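Local structure of protein BIM1 (Saccharomyces cerevisiae, 2QJX) at residues Q41-D44 / S45-D49; L50-N53 / R54-F57. The protein binds microtubules, with a preference for their plus ends, the part described here being its N-terminal calponin homology domain. One frame throughout, in Å; residues are numbered along the deposited sequence.

Contact 1. Residues Q41-D44 / S45-D49; sequences QIMD and SIYGD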
loop_
_atom_site.group_PDB
_atom_site.type_symbol
_atom_site.label_atom_id
_atom_site.label_comp_id
_atom_site.label_asym_id
_atom_site.label_seq_id
_atom_site.Cartn_x
_atom_site.Cartn_y
_atom_site.Cartn_z
ATOM N N GLN A 41 -3.922 -0.620 0.687
ATOM C CA GLN A 41 -4.526 -1.924 0.916
ATOM C C GLN A 41 -3.739 -2.822 1.853
ATOM O O GLN A 41 -4.319 -3.690 2.504
ATOM C CB GLN A 41 -4.814 -2.657 -0.396
ATOM C CG GLN A 41 -5.567 -3.964 -0.141
ATOM C CD GLN A 41 -6.387 -4.433 -1.313
ATOM O OE1 GLN A 41 -5.970 -4.315 -2.465
ATOM N NE2 GLN A 41 -7.557 -4.992 -1.026
ATOM N N ILE A 42 -2.424 -2.644 1.929
ATOM C CA ILE A 42 -1.662 -3.456 2.870
ATOM C C ILE A 42 -2.164 -3.046 4.255
ATOM O O ILE A 42 -2.400 -3.889 5.125
ATOM C CB ILE A 42 -0.149 -3.192 2.786
ATOM C CG1 ILE A 42 0.402 -3.764 1.480
ATOM C CG2 ILE A 42 0.563 -3.842 3.970
ATOM C CD1 ILE A 42 1.891 -3.575 1.316
HETATM N N MSE A 43 -2.338 -1.744 4.455
HETATM C CA MSE A 43 -2.833 -1.260 5.738
HETATM C C MSE A 43 -4.267 -1.742 5.970
HETATM O O MSE A 43 -4.666 -1.992 7.109
HETATM C CB MSE A 43 -2.764 0.266 5.798
HETATM C CG MSE A 43 -1.336 0.820 5.792
HETATM SE SE MSE A 43 -0.236 0.226 7.288
HETATM C CE MSE A 43 -0.690 1.605 8.563
ATOM N N ASP A 44 -5.047 -1.884 4.901
ATOM C CA ASP A 44 -6.420 -2.367 5.062
ATOM C C ASP A 44 -6.409 -3.825 5.515
ATOM O O ASP A 44 -7.229 -4.227 6.340
ATOM C CB ASP A 44 -7.218 -2.242 3.753
ATOM C CG ASP A 44 -8.710 -2.525 3.946
ATOM O OD1 ASP A 44 -9.329 -1.847 4.791
ATOM O OD2 ASP A 44 -9.268 -3.414 3.255
ATOM N N SER A 45 -5.481 -4.623 4.996
ATOM C CA SER A 45 -5.422 -6.032 5.397
ATOM C C SER A 45 -5.140 -6.156 6.900
ATOM O O SER A 45 -5.572 -7.112 7.550
ATOM C CB SER A 45 -4.342 -6.781 4.606
ATOM O OG SER A 45 -3.040 -6.346 4.957
ATOM N N ILE A 46 -4.428 -5.176 7.450
ATOM C CA ILE A 46 -4.090 -5.176 8.871
ATOM C C ILE A 46 -5.157 -4.537 9.766
ATOM O O ILE A 46 -5.515 -5.091 10.811
ATOM C CB ILE A 46 -2.770 -4.420 9.139
ATOM C CG1 ILE A 46 -1.629 -5.038 8.324
ATOM C CG2 ILE A 46 -2.450 -4.470 10.632
ATOM C CD1 ILE A 46 -0.330 -4.248 8.394
ATOM N N TYR A 47 -5.660 -3.372 9.365
ATOM C CA TYR A 47 -6.649 -2.661 10.172
ATOM C C TYR A 47 -8.091 -2.773 9.706
ATOM O O TYR A 47 -9.016 -2.648 10.508
ATOM C CB TYR A 47 -6.253 -1.192 10.292
ATOM C CG TYR A 47 -4.886 -1.016 10.910
ATOM C CD1 TYR A 47 -3.740 -0.958 10.115
ATOM C CD2 TYR A 47 -4.730 -0.974 12.295
ATOM C CE1 TYR A 47 -2.476 -0.864 10.685
ATOM C CE2 TYR A 47 -3.470 -0.884 12.874
ATOM C CZ TYR A 47 -2.348 -0.832 12.066
ATOM O OH TYR A 47 -1.100 -0.773 12.634
ATOM N N GLY A 48 -8.274 -2.988 8.410
ATOM C CA GLY A 48 -9.600 -3.141 7.846
ATOM C C GLY A 48 -10.555 -1.971 7.951
ATOM O O GLY A 48 -11.766 -2.171 7.863
ATOM N N ASP A 49 -10.042 -0.758 8.139
ATOM C CA ASP A 49 -10.921 0.402 8.241
ATOM C C ASP A 49 -10.568 1.493 7.233
ATOM O O ASP A 49 -10.920 2.655 7.414
ATOM C CB ASP A 49 -10.917 0.967 9.674
ATOM C CG ASP A 49 -9.592 1.599 10.067
ATOM O OD1 ASP A 49 -8.604 1.475 9.315
ATOM O OD2 ASP A 49 -9.544 2.228 11.145
#
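The backbone O of Q41 accepts the N-H of S45 at 2.9 Å between O and N, the i to i+4 bond expected in the closing turns of helix 37-47 of this calponin homology domain. Q41 sends its amide elsewhere, to R124, Y118 and the carbonyl of P120.

I42 O draws in the hydroxyl of S45, which folds back onto the preceding turn and donates from OG to I42 O across only 2.5 Å, entering at a C=O...OG angle of 131°. What brings OG there is the S45 chi1 of 68°, which sets it between its own backbone N and carbonyl carbon. The N-H of I46 adds a weak, longer bond to the same oxygen. An alanine here has no OG to offer, and I42 O would probably be left to weaker backbone N-H contacts such as that of I46.

In M43, a selenomethionine, the backbone O accepts the Y47 N-H nearly straight, 2.8 Å from Y47 N to M43 O, with 169° at the hydrogen. Its side chain, bent at chi2 and chi3, runs alongside that of Y47, and CE meets the ring at Y47 CE1, 3.7 Å away. The same ring has M43 O near its plane at the edge and I46 CG2 over one face, toward the rim. Beyond this stretch Y47 stacks on H79 and bonds through its hydroxyl to H108, while M43 packs on helix 62-78.

D44 lies in the last turn of the helix; its O takes a weak bond from G48 N, where positive phi turns the chain out of the helix. OD2 forms a salt bridge with R123 and a hydrogen bond with Y118, and D44 OD1, which probably takes the N-H of L50, also lies 3.3 Å from G48 CA.

Contact 2. Residues L50-N53 / R54-F57; sequences LPMN and RVKF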
loop_
_atom_site.group_PDB
_atom_site.type_symbol
_atom_site.label_atom_id
_atom_site.label_comp_id
_atom_site.label_asym_id
_atom_site.label_seq_id
_atom_site.Cartn_x
_atom_site.Cartn_y
_atom_site.Cartn_z
ATOM N N LEU A 50 -9.871 1.102 6.168
ATOM C CA LEU A 50 -9.484 2.022 5.107
ATOM C C LEU A 50 -10.667 2.230 4.163
ATOM O O LEU A 50 -11.453 1.312 3.932
ATOM C CB LEU A 50 -8.310 1.451 4.306
ATOM C CG LEU A 50 -6.882 1.529 4.850
ATOM C CD1 LEU A 50 -6.379 2.953 4.685
ATOM C CD2 LEU A 50 -6.829 1.077 6.309
ATOM N N PRO A 51 -10.817 3.447 3.622
ATOM C CA PRO A 51 -11.909 3.766 2.694
ATOM C C PRO A 51 -11.518 3.255 1.308
ATOM O O PRO A 51 -11.233 4.028 0.396
ATOM C CB PRO A 51 -11.978 5.282 2.765
ATOM C CG PRO A 51 -10.552 5.667 2.988
ATOM C CD PRO A 51 -10.094 4.669 4.022
HETATM N N MSE A 52 -11.503 1.935 1.168
HETATM C CA MSE A 52 -11.107 1.301 -0.077
HETATM C C MSE A 52 -11.837 1.790 -1.320
HETATM O O MSE A 52 -11.222 1.910 -2.376
HETATM C CB MSE A 52 -11.234 -0.219 0.047
HETATM C CG MSE A 52 -10.221 -0.844 1.015
HETATM SE SE MSE A 52 -8.347 -0.490 0.566
HETATM C CE MSE A 52 -8.272 -1.452 -1.115
ATOM N N ASN A 53 -13.131 2.084 -1.203
ATOM C CA ASN A 53 -13.885 2.552 -2.360
ATOM C C ASN A 53 -13.325 3.863 -2.895
ATOM O O ASN A 53 -13.506 4.194 -4.066
ATOM C CB ASN A 53 -15.357 2.794 -2.010
ATOM C CG ASN A 53 -16.078 1.545 -1.567
ATOM O OD1 ASN A 53 -15.650 0.425 -1.840
ATOM N ND2 ASN A 53 -17.206 1.733 -0.893
ATOM N N ARG A 54 -12.646 4.612 -2.032
ATOM C CA ARG A 54 -12.114 5.912 -2.428
ATOM C C ARG A 54 -10.641 5.900 -2.815
ATOM O O ARG A 54 -10.088 6.911 -3.268
ATOM C CB ARG A 54 -12.401 6.923 -1.310
ATOM C CG ARG A 54 -13.896 7.230 -1.178
ATOM C CD ARG A 54 -14.225 7.954 0.117
ATOM N NE ARG A 54 -14.837 7.053 1.090
ATOM C CZ ARG A 54 -14.739 7.198 2.410
ATOM N NH1 ARG A 54 -14.053 8.210 2.918
ATOM N NH2 ARG A 54 -15.317 6.321 3.221
ATOM N N VAL A 55 -10.012 4.745 -2.641
ATOM C CA VAL A 55 -8.620 4.576 -3.021
ATOM C C VAL A 55 -8.640 4.366 -4.530
ATOM O O VAL A 55 -9.396 3.531 -5.028
ATOM C CB VAL A 55 -8.003 3.331 -2.345
ATOM C CG1 VAL A 55 -6.612 3.050 -2.918
ATOM C CG2 VAL A 55 -7.925 3.547 -0.843
ATOM N N LYS A 56 -7.845 5.141 -5.259
ATOM C CA LYS A 56 -7.774 5.005 -6.710
ATOM C C LYS A 56 -6.792 3.874 -6.949
ATOM O O LYS A 56 -5.592 4.091 -7.148
ATOM C CB LYS A 56 -7.270 6.303 -7.346
ATOM C CG LYS A 56 -8.136 7.517 -7.023
ATOM C CD LYS A 56 -9.574 7.298 -7.466
ATOM C CE LYS A 56 -10.501 8.378 -6.939
ATOM N NZ LYS A 56 -11.932 8.056 -7.212
ATOM N N PHE A 57 -7.318 2.654 -6.922
ATOM C CA PHE A 57 -6.487 1.477 -7.066
ATOM C C PHE A 57 -5.743 1.335 -8.377
ATOM O O PHE A 57 -4.570 0.960 -8.389
ATOM C CB PHE A 57 -7.305 0.213 -6.806
ATOM C CG PHE A 57 -6.499 -0.879 -6.198
ATOM C CD1 PHE A 57 -6.136 -0.817 -4.855
ATOM C CD2 PHE A 57 -6.007 -1.914 -6.982
ATOM C CE1 PHE A 57 -5.291 -1.762 -4.302
ATOM C CE2 PHE A 57 -5.156 -2.871 -6.438
ATOM C CZ PHE A 57 -4.796 -2.794 -5.092
HETATM O O HOH W 1 -12.278 5.435 -6.242
#
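R54 lays its guanidinium over the P51 ring carbon CB, which sits above the centre of the flat group, 3.4 Å from R54 CZ. NE, NH1 and NH2 surround the same methylene at slightly greater distances, making this a face-on meeting of a planar cation with aliphatic carbon. The R54 chain, starting with CG beside its backbone N, is bent at chi3 (-104°), and this bend swings the group back over the proline.

Beneath it the backbone makes a tight 3-10 turn. P51 centres an inverse gamma turn, and its O then accepts the N-H of R54 at 2.9 Å between O and N. V55 N follows in the same i to i+3 pattern, reaching M52 O at 3.1 Å. Both donors stand above the planes of their carbonyls and not on a lone pair, V55 N the more steeply.

On the inner side M52, another selenomethionine, curls toward the second half of the loop. Its SE lies 4.3 Å from V55 CG2, and its CE approaches the ring of F57 obliquely, 4.4 Å from CD1. M52 and F57 also pack against helix 37-47, whereas V55 lies on N68 of helix 62-78. From the chain's C-terminal end, R127 hydrogen-bonds to both M52 O and V55 O.

A second inverse gamma turn, centred on K56, runs from V55 to F57. Water 1 donates to N53 O and accepts from K56 NZ, with 2.8 Å from the water to N53 O, tying the turn to the lysine. M52, V55 and F57 are buried, while R54 and K56 are exposed; P51 lies between, lending its CB to the guanidinium face, a contact that costs R54 no N-H.

Overall arrangement
Contact 1 ends helix 37-47 and contact 2 follows directly as the loop leading toward helix 62-78; their centres lie 11 Å apart. The loop doubles back along the helix, so side chains of 41-44 meet both side chains and backbone of the loop. D44 OD1 probably accepts the N-H of L50 (3.3 Å from OD1 to N), pinning the chain where it leaves the helix. Nearby, D44 OD2 lies 3.5 Å from M52 CG, and Q41 CD is equally far from M52 CE. The Q41 amide also packs on F57, OE1 to CE1 3.2 Å. C-terminal residues join both: R123 and R124 meet 41-44, R127 meets the loop. Both contacts are packing within the calponin homology fold.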